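Local coordinates for 3-keto-5-aminohexanoate cleavage protein (Archaeoglobus fulgidus, PDB 3LOT) that probably catalyses the zinc-dependent cleavage of 3-keto-5-aminohexanoate or a related beta-keto acid, at residues V67-Y70 / I71-I75; E299-I303 / L304-G308; R162-E166 / N167-P171. One frame throughout, in Å; residues are numbered along the deposited sequence.

Contact 1: V67-Y70 / I71-I75; sequences VFRY and ICREI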
ATOM      1  N   VAL D  67      25.551 -36.115   9.191  1.00 13.47           N
ATOM      2  CA  VAL D  67      25.772 -35.023  10.139  1.00 13.26           C
ATOM      3  C   VAL D  67      24.430 -34.465  10.604  1.00 13.42           C
ATOM      4  O   VAL D  67      24.171 -34.285  11.809  1.00 12.16           O
ATOM      5  CB  VAL D  67      26.691 -33.906   9.532  1.00 13.49           C
ATOM      6  CG1 VAL D  67      26.901 -32.759  10.526  1.00 10.31           C
ATOM      7  CG2 VAL D  67      28.083 -34.527   9.113  1.00 14.78           C
ATOM      8  N   PHE D  68      23.547 -34.208   9.659  1.00 13.08           N
ATOM      9  CA  PHE D  68      22.141 -34.001  10.050  1.00 13.42           C
ATOM     10  C   PHE D  68      21.584 -35.058  10.991  1.00 13.49           C
ATOM     11  O   PHE D  68      20.902 -34.725  11.970  1.00 14.02           O
ATOM     12  CB  PHE D  68      21.236 -33.925   8.838  1.00 13.04           C
ATOM     13  CG  PHE D  68      21.243 -32.594   8.182  1.00 14.05           C
ATOM     14  CD1 PHE D  68      20.532 -31.538   8.746  1.00 14.80           C
ATOM     15  CD2 PHE D  68      21.937 -32.393   7.005  1.00 14.80           C
ATOM     16  CE1 PHE D  68      20.500 -30.297   8.152  1.00 14.73           C
ATOM     17  CE2 PHE D  68      21.917 -31.169   6.386  1.00 15.96           C
ATOM     18  CZ  PHE D  68      21.194 -30.099   6.962  1.00 14.70           C
ATOM     19  N   ARG D  69      21.826 -36.321  10.678  1.00 13.71           N
ATOM     20  CA  ARG D  69      21.210 -37.394  11.460  1.00 14.47           C
ATOM     21  C   ARG D  69      21.707 -37.309  12.903  1.00 14.55           C
ATOM     22  O   ARG D  69      20.909 -37.397  13.854  1.00 14.17           O
ATOM     23  CB  ARG D  69      21.449 -38.768  10.865  1.00 14.37           C
ATOM     24  CG  ARG D  69      20.589 -39.837  11.566  1.00 15.76           C
ATOM     25  CD  ARG D  69      20.836 -41.209  11.066  1.00 17.08           C
ATOM     26  NE  ARG D  69      20.900 -41.303   9.612  1.00 17.05           N
ATOM     27  CZ  ARG D  69      19.852 -41.384   8.800  1.00 22.28           C
ATOM     28  NH1 ARG D  69      18.600 -41.347   9.271  1.00 23.65           N
ATOM     29  NH2 ARG D  69      20.052 -41.496   7.488  1.00 23.54           N
ATOM     30  N   TYR D  70      23.010 -37.095  13.050  1.00 14.29           N
ATOM     31  CA  TYR D  70      23.606 -36.955  14.363  1.00 13.84           C
ATOM     32  C   TYR D  70      23.026 -35.773  15.131  1.00 12.56           C
ATOM     33  O   TYR D  70      22.603 -35.939  16.274  1.00 11.48           O
ATOM     34  CB  TYR D  70      25.136 -36.856  14.258  1.00 14.06           C
ATOM     35  CG  TYR D  70      25.822 -36.622  15.568  1.00 14.27           C
ATOM     36  CD1 TYR D  70      26.206 -37.695  16.393  1.00 15.88           C
ATOM     37  CD2 TYR D  70      26.099 -35.337  15.986  1.00 13.65           C
ATOM     38  CE1 TYR D  70      26.854 -37.457  17.620  1.00 16.62           C
ATOM     39  CE2 TYR D  70      26.707 -35.084  17.175  1.00 14.31           C
ATOM     40  CZ  TYR D  70      27.077 -36.130  18.007  1.00 14.92           C
ATOM     41  OH  TYR D  70      27.717 -35.828  19.191  1.00 12.31           O
ATOM     42  N   ILE D  71      23.037 -34.591  14.520  1.00 12.62           N
ATOM     43  CA  ILE D  71      22.544 -33.367  15.159  1.00 12.04           C
ATOM     44  C   ILE D  71      21.082 -33.503  15.608  1.00 12.31           C
ATOM     45  O   ILE D  71      20.724 -33.228  16.761  1.00 11.51           O
ATOM     46  CB  ILE D  71      22.654 -32.154  14.220  1.00 12.08           C
ATOM     47  CG1 ILE D  71      24.125 -31.871  13.911  1.00 11.70           C
ATOM     48  CG2 ILE D  71      22.022 -30.932  14.845  1.00 12.15           C
ATOM     49  CD1 ILE D  71      24.358 -30.797  12.895  1.00 11.97           C
ATOM     50  N   CYS D  72      20.250 -34.024  14.723  1.00 12.72           N
ATOM     51  CA  CYS D  72      18.806 -34.102  15.015  1.00 12.79           C
ATOM     52  C   CYS D  72      18.523 -35.133  16.085  1.00 13.11           C
ATOM     53  O   CYS D  72      17.720 -34.894  16.981  1.00 12.84           O
ATOM     54  CB  CYS D  72      18.009 -34.372  13.742  1.00 12.99           C
ATOM     55  SG  CYS D  72      18.151 -32.989  12.630  1.00 13.85           S
ATOM     56  N   ARG D  73      19.221 -36.265  16.030  1.00 13.68           N
ATOM     57  CA  ARG D  73      19.015 -37.297  17.020  1.00 13.24           C
ATOM     58  C   ARG D  73      19.406 -36.810  18.416  1.00 13.02           C
ATOM     59  O   ARG D  73      18.712 -37.064  19.398  1.00 12.65           O
ATOM     60  CB  ARG D  73      19.820 -38.560  16.675  1.00 13.71           C
ATOM     61  CG  ARG D  73      19.645 -39.694  17.707  1.00 17.28           C
ATOM     62  CD  ARG D  73      20.412 -40.979  17.312  1.00 23.61           C
ATOM     63  NE  ARG D  73      21.806 -40.683  16.964  1.00 28.12           N
ATOM     64  CZ  ARG D  73      22.379 -40.900  15.774  1.00 31.41           C
ATOM     65  NH1 ARG D  73      21.721 -41.468  14.768  1.00 32.57           N
ATOM     66  NH2 ARG D  73      23.662 -40.578  15.606  1.00 34.22           N
ATOM     67  N   GLU D  74      20.530 -36.116  18.495  1.00 13.53           N
ATOM     68  CA  GLU D  74      21.026 -35.609  19.765  1.00 14.18           C
ATOM     69  C   GLU D  74      20.150 -34.506  20.323  1.00 13.66           C
ATOM     70  O   GLU D  74      19.967 -34.439  21.540  1.00 13.49           O
ATOM     71  CB  GLU D  74      22.482 -35.129  19.613  1.00 14.59           C
ATOM     72  CG  GLU D  74      23.478 -36.275  19.341  1.00 16.55           C
ATOM     73  CD  GLU D  74      23.790 -37.081  20.597  1.00 18.84           C
ATOM     74  OE1 GLU D  74      24.195 -36.473  21.599  1.00 25.43           O
ATOM     75  OE2 GLU D  74      23.637 -38.309  20.589  1.00 23.09           O
ATOM     76  N   ILE D  75      19.617 -33.622  19.467  1.00 14.36           N
ATOM     77  CA  ILE D  75      18.666 -32.610  19.966  1.00 13.61           C
ATOM     78  C   ILE D  75      17.435 -33.340  20.549  1.00 13.58           C
ATOM     79  O   ILE D  75      16.968 -33.059  21.693  1.00 13.54           O
ATOM     80  CB  ILE D  75      18.208 -31.602  18.884  1.00 14.71           C
ATOM     81  CG1 ILE D  75      19.376 -30.732  18.400  1.00 12.87           C
ATOM     82  CG2 ILE D  75      17.116 -30.658  19.466  1.00 12.03           C
ATOM     83  CD1 ILE D  75      19.103 -30.011  17.068  1.00 12.95           C
TER

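Contact 2: E299-I303 / L304-G308; sequences EVREI and LGLKG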
ATOM      1  N   GLU D 299       2.473 -27.101  21.152  1.00 14.15           N
ATOM      2  CA  GLU D 299       1.608 -26.074  20.573  1.00 13.38           C
ATOM      3  C   GLU D 299       1.975 -25.788  19.114  1.00 12.74           C
ATOM      4  O   GLU D 299       1.111 -25.680  18.263  1.00 12.91           O
ATOM      5  CB  GLU D 299       1.673 -24.798  21.432  1.00 13.44           C
ATOM      6  CG  GLU D 299       0.896 -24.968  22.712  1.00 13.48           C
ATOM      7  CD  GLU D 299       1.066 -23.841  23.735  1.00 14.64           C
ATOM      8  OE1 GLU D 299       2.019 -23.051  23.658  1.00 16.91           O
ATOM      9  OE2 GLU D 299       0.224 -23.749  24.659  1.00 14.58           O
ATOM     10  N   VAL D 300       3.273 -25.724  18.826  1.00 12.36           N
ATOM     11  CA  VAL D 300       3.738 -25.575  17.479  1.00 11.45           C
ATOM     12  C   VAL D 300       3.183 -26.737  16.614  1.00 12.55           C
ATOM     13  O   VAL D 300       2.648 -26.543  15.500  1.00 12.81           O
ATOM     14  CB  VAL D 300       5.294 -25.523  17.406  1.00 10.90           C
ATOM     15  CG1 VAL D 300       5.760 -25.748  15.923  1.00  8.70           C
ATOM     16  CG2 VAL D 300       5.829 -24.159  17.994  1.00 10.99           C
ATOM     17  N   ARG D 301       3.315 -27.957  17.118  1.00 13.17           N
ATOM     18  CA  ARG D 301       2.815 -29.114  16.396  1.00 13.17           C
ATOM     19  C   ARG D 301       1.302 -29.000  16.095  1.00 14.40           C
ATOM     20  O   ARG D 301       0.853 -29.351  14.994  1.00 15.79           O
ATOM     21  CB  ARG D 301       3.128 -30.390  17.187  1.00 13.54           C
ATOM     22  CG  ARG D 301       4.597 -30.754  17.157  1.00 11.38           C
ATOM     23  CD  ARG D 301       4.928 -32.081  17.907  1.00 11.81           C
ATOM     24  NE  ARG D 301       6.367 -32.265  17.754  1.00 13.10           N
ATOM     25  CZ  ARG D 301       7.288 -31.867  18.622  1.00 13.63           C
ATOM     26  NH1 ARG D 301       6.965 -31.406  19.814  1.00 14.73           N
ATOM     27  NH2 ARG D 301       8.559 -32.040  18.326  1.00 13.69           N
ATOM     28  N   GLU D 302       0.524 -28.510  17.052  1.00 14.77           N
ATOM     29  CA  GLU D 302      -0.936 -28.431  16.874  1.00 14.60           C
ATOM     30  C   GLU D 302      -1.254 -27.276  15.936  1.00 14.46           C
ATOM     31  O   GLU D 302      -2.157 -27.381  15.099  1.00 13.98           O
ATOM     32  CB  GLU D 302      -1.644 -28.288  18.233  1.00 14.97           C
ATOM     33  CG  GLU D 302      -3.185 -28.326  18.187  1.00 16.86           C
ATOM     34  CD  GLU D 302      -3.825 -26.996  17.752  1.00 18.49           C
ATOM     35  OE1 GLU D 302      -3.191 -25.930  17.956  1.00 20.25           O
ATOM     36  OE2 GLU D 302      -4.949 -27.010  17.181  1.00 17.58           O
ATOM     37  N   ILE D 303      -0.524 -26.176  16.067  1.00 13.51           N
ATOM     38  CA  ILE D 303      -0.754 -25.023  15.218  1.00 13.49           C
ATOM     39  C   ILE D 303      -0.445 -25.336  13.763  1.00 12.99           C
ATOM     40  O   ILE D 303      -1.271 -25.065  12.910  1.00 14.05           O
ATOM     41  CB  ILE D 303       0.062 -23.786  15.652  1.00 13.60           C
ATOM     42  CG1 ILE D 303      -0.446 -23.260  17.007  1.00 14.00           C
ATOM     43  CG2 ILE D 303       0.012 -22.717  14.578  1.00 13.56           C
ATOM     44  CD1 ILE D 303       0.461 -22.208  17.650  1.00 16.09           C
ATOM     45  N   LEU D 304       0.692 -25.955  13.472  1.00 13.09           N
ATOM     46  CA  LEU D 304       1.070 -26.272  12.073  1.00 12.89           C
ATOM     47  C   LEU D 304       0.606 -27.666  11.578  1.00 13.69           C
ATOM     48  O   LEU D 304       0.812 -28.009  10.412  1.00 15.35           O
ATOM     49  CB  LEU D 304       2.566 -26.173  11.939  1.00 12.45           C
ATOM     50  CG  LEU D 304       3.119 -24.814  12.370  1.00 12.39           C
ATOM     51  CD1 LEU D 304       4.656 -24.813  12.244  1.00  9.14           C
ATOM     52  CD2 LEU D 304       2.490 -23.731  11.504  1.00 10.23           C
ATOM     53  N   GLY D 305      -0.038 -28.453  12.423  1.00 13.49           N
ATOM     54  CA  GLY D 305      -0.474 -29.813  12.043  1.00 13.75           C
ATOM     55  C   GLY D 305       0.657 -30.799  11.792  1.00 13.09           C
ATOM     56  O   GLY D 305       0.663 -31.495  10.792  1.00 13.35           O
ATOM     57  N   LEU D 306       1.629 -30.841  12.704  1.00 12.71           N
ATOM     58  CA  LEU D 306       2.835 -31.640  12.519  1.00 11.86           C
ATOM     59  C   LEU D 306       2.642 -33.043  13.051  1.00 12.09           C
ATOM     60  O   LEU D 306       1.776 -33.266  13.887  1.00 11.36           O
ATOM     61  CB  LEU D 306       4.030 -30.976  13.193  1.00 11.41           C
ATOM     62  CG  LEU D 306       4.361 -29.573  12.687  1.00  9.97           C
ATOM     63  CD1 LEU D 306       5.693 -29.089  13.301  1.00 10.02           C
ATOM     64  CD2 LEU D 306       4.380 -29.682  11.162  1.00  7.92           C
ATOM     65  N   LYS D 307       3.463 -33.980  12.599  1.00 12.61           N
ATOM     66  CA  LYS D 307       3.169 -35.411  12.845  1.00 12.58           C
ATOM     67  C   LYS D 307       3.504 -35.931  14.239  1.00 13.55           C
ATOM     68  O   LYS D 307       2.905 -36.948  14.709  1.00 13.24           O
ATOM     69  CB  LYS D 307       3.798 -36.281  11.774  1.00 13.32           C
ATOM     70  CG  LYS D 307       5.318 -36.429  11.800  1.00 12.53           C
ATOM     71  CD  LYS D 307       5.793 -37.062  10.530  1.00 11.76           C
ATOM     72  CE  LYS D 307       7.295 -36.976  10.367  1.00 11.08           C
ATOM     73  NZ  LYS D 307       7.730 -37.656   9.130  1.00  8.50           N
ATOM     74  N   GLY D 308       4.421 -35.261  14.924  1.00 14.02           N
ATOM     75  CA  GLY D 308       4.819 -35.692  16.271  1.00 14.91           C
ATOM     76  C   GLY D 308       6.308 -35.955  16.396  1.00 15.31           C
ATOM     77  O   GLY D 308       6.961 -36.385  15.440  1.00 15.01           O
TER

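Contact 3: R162-E166 / N167-P171; sequences RIFKE and NDTKP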
ATOM      1  N   ARG D 162       6.394 -33.598  -3.883  1.00 13.05           N
ATOM      2  CA  ARG D 162       6.154 -35.013  -3.754  1.00 14.44           C
ATOM      3  C   ARG D 162       6.993 -35.705  -2.704  1.00 13.92           C
ATOM      4  O   ARG D 162       6.483 -36.527  -1.953  1.00 12.82           O
ATOM      5  CB  ARG D 162       6.390 -35.717  -5.075  1.00 16.01           C
ATOM      6  CG  ARG D 162       5.287 -35.452  -6.091  1.00 22.46           C
ATOM      7  CD  ARG D 162       5.469 -36.363  -7.333  1.00 27.55           C
ATOM      8  NE  ARG D 162       6.463 -35.805  -8.266  1.00 32.01           N
ATOM      9  CZ  ARG D 162       6.234 -34.792  -9.117  1.00 35.03           C
ATOM     10  NH1 ARG D 162       5.032 -34.202  -9.177  1.00 35.99           N
ATOM     11  NH2 ARG D 162       7.226 -34.353  -9.909  1.00 34.07           N
ATOM     12  N   ILE D 163       8.269 -35.355  -2.649  1.00 13.00           N
ATOM     13  CA  ILE D 163       9.168 -35.861  -1.636  1.00 13.09           C
ATOM     14  C   ILE D 163       8.661 -35.556  -0.213  1.00 14.05           C
ATOM     15  O   ILE D 163       8.692 -36.430   0.679  1.00 14.58           O
ATOM     16  CB  ILE D 163      10.606 -35.320  -1.842  1.00 12.98           C
ATOM     17  CG1 ILE D 163      11.250 -35.975  -3.052  1.00 12.67           C
ATOM     18  CG2 ILE D 163      11.452 -35.600  -0.609  1.00 11.39           C
ATOM     19  CD1 ILE D 163      12.403 -35.181  -3.652  1.00 15.21           C
ATOM     20  N   PHE D 164       8.173 -34.336   0.004  1.00 13.38           N
ATOM     21  CA  PHE D 164       7.671 -33.960   1.337  1.00 13.87           C
ATOM     22  C   PHE D 164       6.446 -34.779   1.686  1.00 13.84           C
ATOM     23  O   PHE D 164       6.339 -35.307   2.792  1.00 15.00           O
ATOM     24  CB  PHE D 164       7.357 -32.454   1.416  1.00 13.13           C
ATOM     25  CG  PHE D 164       8.553 -31.606   1.732  1.00 14.08           C
ATOM     26  CD1 PHE D 164       9.707 -31.676   0.943  1.00 15.82           C
ATOM     27  CD2 PHE D 164       8.536 -30.715   2.817  1.00 12.17           C
ATOM     28  CE1 PHE D 164      10.843 -30.845   1.224  1.00 13.26           C
ATOM     29  CE2 PHE D 164       9.651 -29.905   3.090  1.00 12.39           C
ATOM     30  CZ  PHE D 164      10.802 -29.986   2.289  1.00 12.53           C
ATOM     31  N   LYS D 165       5.531 -34.927   0.738  1.00 13.63           N
ATOM     32  CA  LYS D 165       4.331 -35.739   0.992  1.00 13.55           C
ATOM     33  C   LYS D 165       4.675 -37.195   1.288  1.00 13.49           C
ATOM     34  O   LYS D 165       4.082 -37.807   2.153  1.00 14.03           O
ATOM     35  CB  LYS D 165       3.403 -35.664  -0.220  1.00 14.09           C
ATOM     36  CG  LYS D 165       2.587 -34.390  -0.286  1.00 14.31           C
ATOM     37  CD  LYS D 165       1.886 -34.266  -1.608  1.00 14.81           C
ATOM     38  CE  LYS D 165       1.118 -32.952  -1.687  1.00 14.36           C
ATOM     39  NZ  LYS D 165       0.465 -32.816  -3.002  1.00 16.60           N
ATOM     40  N   GLU D 166       5.613 -37.755   0.547  1.00 14.20           N
ATOM     41  CA  GLU D 166       6.029 -39.168   0.726  1.00 15.70           C
ATOM     42  C   GLU D 166       6.575 -39.473   2.116  1.00 14.84           C
ATOM     43  O   GLU D 166       6.453 -40.565   2.619  1.00 15.66           O
ATOM     44  CB  GLU D 166       7.122 -39.487  -0.275  1.00 16.51           C
ATOM     45  CG  GLU D 166       6.616 -39.651  -1.667  1.00 20.78           C
ATOM     46  CD  GLU D 166       7.726 -39.636  -2.716  1.00 27.18           C
ATOM     47  OE1 GLU D 166       8.914 -39.602  -2.320  1.00 30.95           O
ATOM     48  OE2 GLU D 166       7.404 -39.662  -3.946  1.00 33.22           O
ATOM     49  N   ASN D 167       7.218 -38.502   2.720  1.00 14.70           N
ATOM     50  CA  ASN D 167       7.870 -38.693   4.004  1.00 14.72           C
ATOM     51  C   ASN D 167       7.135 -37.963   5.114  1.00 14.33           C
ATOM     52  O   ASN D 167       7.665 -37.813   6.235  1.00 14.93           O
ATOM     53  CB  ASN D 167       9.326 -38.219   3.908  1.00 15.32           C
ATOM     54  CG  ASN D 167      10.129 -39.043   2.926  1.00 15.73           C
ATOM     55  OD1 ASN D 167      10.510 -40.180   3.246  1.00 17.92           O
ATOM     56  ND2 ASN D 167      10.408 -38.483   1.735  1.00 13.98           N
ATOM     57  N   ASP D 168       5.908 -37.523   4.812  1.00 13.63           N
ATOM     58  CA  ASP D 168       5.033 -36.936   5.804  1.00 13.88           C
ATOM     59  C   ASP D 168       5.779 -35.777   6.460  1.00 13.17           C
ATOM     60  O   ASP D 168       5.823 -35.651   7.688  1.00 13.63           O
ATOM     61  CB  ASP D 168       4.640 -38.014   6.816  1.00 14.73           C
ATOM     62  CG  ASP D 168       3.468 -37.615   7.673  1.00 18.61           C
ATOM     63  OD1 ASP D 168       2.844 -36.602   7.359  1.00 23.53           O
ATOM     64  OD2 ASP D 168       3.164 -38.305   8.685  1.00 25.50           O
ATOM     65  N   THR D 169       6.388 -34.931   5.632  1.00 11.90           N
ATOM     66  CA  THR D 169       7.093 -33.738   6.116  1.00 11.06           C
ATOM     67  C   THR D 169       6.344 -32.485   5.677  1.00 12.01           C
ATOM     68  O   THR D 169       5.961 -32.366   4.520  1.00 10.79           O
ATOM     69  CB  THR D 169       8.523 -33.700   5.589  1.00 11.78           C
ATOM     70  OG1 THR D 169       9.238 -34.871   6.004  1.00 13.02           O
ATOM     71  CG2 THR D 169       9.271 -32.438   6.088  1.00  7.35           C
ATOM     72  N   LYS D 170       6.122 -31.548   6.594  1.00 12.39           N
ATOM     73  CA  LYS D 170       5.432 -30.322   6.246  1.00 13.09           C
ATOM     74  C   LYS D 170       6.405 -29.348   5.596  1.00 13.46           C
ATOM     75  O   LYS D 170       7.480 -29.087   6.141  1.00 12.29           O
ATOM     76  CB  LYS D 170       4.823 -29.610   7.438  1.00 13.46           C
ATOM     77  CG  LYS D 170       3.923 -28.457   6.974  1.00 16.55           C
ATOM     78  CD  LYS D 170       3.109 -27.843   8.062  1.00 19.91           C
ATOM     79  CE  LYS D 170       2.160 -26.714   7.523  1.00 19.84           C
ATOM     80  NZ  LYS D 170       1.036 -27.248   6.724  1.00 19.41           N
ATOM     81  N   PRO D 171       6.009 -28.773   4.454  1.00 14.23           N
ATOM     82  CA  PRO D 171       6.799 -27.715   3.864  1.00 14.55           C
ATOM     83  C   PRO D 171       6.666 -26.385   4.596  1.00 14.35           C
ATOM     84  O   PRO D 171       5.569 -25.907   4.896  1.00 14.68           O
ATOM     85  CB  PRO D 171       6.213 -27.595   2.438  1.00 15.07           C
ATOM     86  CG  PRO D 171       5.387 -28.792   2.257  1.00 14.65           C
ATOM     87  CD  PRO D 171       4.911 -29.188   3.566  1.00 14.17           C
TER
HETATM   88  O   HOH W   1      11.026 -39.689  -0.608  1.00 18.24           O

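Contact 1: V67-Y70 / I71-I75
Cys72 N donates to Phe68 O across 2.9 Å, one of four successive i to i+4 backbone bonds that bind 67-70 to 71-75 as consecutive turns of helix 65-78. This is an outer helix of the TIM barrel, lying against strands 48-54 and 82-85. Its partly exposed flank illustrates how side chains one turn apart pack on each other. Glu74 CG sits over one face of the Tyr70 ring, 3.9 Å from the ring centroid and 14° off its normal, a CH-pi contact. Tyr70 has CG anti to the backbone N (chi1 176°), which carries the ring toward the next turn. The Glu74 chain bends at chi2, which leaves its carboxylate plane 10° from that of the ring. The polar ends are tethered separately, Tyr70 OH by Asp32 and Glu74 OE2 by Lys77. Beside them, the Arg73 guanidinium turns a face to Arg69 O, while its NH1 lies 3.8 Å from Arg69 CG. Arg69 NE forms a salt bridge with Glu66 and its NH1 bonds Ala106 O; the carboxylate probably tempers the nearness of the two like charges. On the inward flank, Phe68 comes within about 5 Å of the side chain of the zinc ligand His52. Val67 and Ile71 both touch Pro31 of helix 31-43, and their branch ends meet where Val67 CG1 lies 4.0 Å from Ile71 CD1.

Contact 2: E299-I303 / L304-G308
The guanidinium of Arg301 and the backbone carbonyl carbon of Gly308 meet at a slant, with Arg301 NE 3.9 Å from Gly308 C. Between these two residues the chain leaves helix 297-304 of the TIM barrel at Gly305, the first residue after the helix to leave helical angles, with a positive phi of 67°. Arg301 stays extended from CG to NE, and its aliphatic part runs past the returning chain: Arg301 CG is 4.0 Å from Leu306 CB, the two side chains crossing at about a right angle. The charged end is held by several partners beyond the segments, with salt bridges to Glu110 and Asp298 and a hydrogen bond to Asp80 O. Glu110 also accepts from Gly308 N, so one carboxylate engages both sides of the turn.

The backbone fixes this course. Leu304 N makes an ordinary i to i+4 bond to Val300 O at 2.9 Å. Leu306 N reaches back five residues to Arg301 O at 2.8 Å. With that bond made, the Leu306 side chain joins Val300 against Val82 at the start of strand 82-85. Val300 and Leu304 run alongside each other in a common direction, and both rest on Ile9 of strand 7-13. Val300 CG1 touches each leucine, lying 4.0 Å from Leu304 CD1 and 4.2 Å from Leu306 CD1.

Contact 3: R162-E166 / N167-P171
Two donors of Asn167 grip Ile163 O, approaching from opposite faces of the carbonyl plane. The side-chain ND2 makes the shorter bond, 2.9 Å to Ile163 O, while the backbone N of Asn167 lies 3.3 Å from the same oxygen. With CG of Asn167 beside its own backbone N (chi1 -64°), the amide folds back alongside Ile163 and donates to a carbonyl of the last turn of helix 154-166. A Schellman motif follows, with Asp168 as its C-prime residue at positive phi. Thr169 N makes the nearly straight bond to Phe164 O, at 2.9 Å and an N-H...O angle of 175°. The companion bond, Asp168 N to Lys165 O, is longer at 3.2 Å and comes from above the carbonyl plane.

The reversal sends the chain into strand 170-175 of the TIM barrel, past the edge of the Phe164 ring. Carbonyl carbon Lys170 C lies in the ring plane, and Phe164 CD2 is 3.7 Å from Pro171 CG. Farther out, Phe114 of strand 111-115 meets Phe164 edge-to-face, so the ring has the turn at its edge and a barrel strand as a further neighbour. Thr169 OG1, beyond the turn, is held by Pro109 O.

A second shell steadies the asparagine. A water accepts from Asn167 ND2 at 2.7 Å and donates to Glu166 OE1 at the same length, while Lys108 NZ binds Asn167 OD1. The Asn167 side-chain amide thus has both its oxygen and its nitrogen engaged, which is consistent with one amide orientation, and the carbonyls of Ile163, Phe164 and Lys165 receive donors from the turn.

How the contacts relate
Along the chain the three contacts come in series as 1, 3 and 2, none nesting in or crossing another. Contact 1 closes no loop but lies within helix 65-78. Contact 3 closes the tight turn from helix 154-166 into strand 170-175, and contact 2 the turn that leaves helix 297-304. Contacts 2 and 3 touch: Lys307 NZ hydrogen-bonds Asp168 O, more weakly Asn167 O, and Leu306 packs on Lys170, tying the C-terminal tail to a helix-strand junction. Contact 1 stands apart, its nearest atoms about 9 Å from contact 2 and 10 Å from contact 3, but it shares strand 82-85 with contact 2 and helix 103-107 with contact 3.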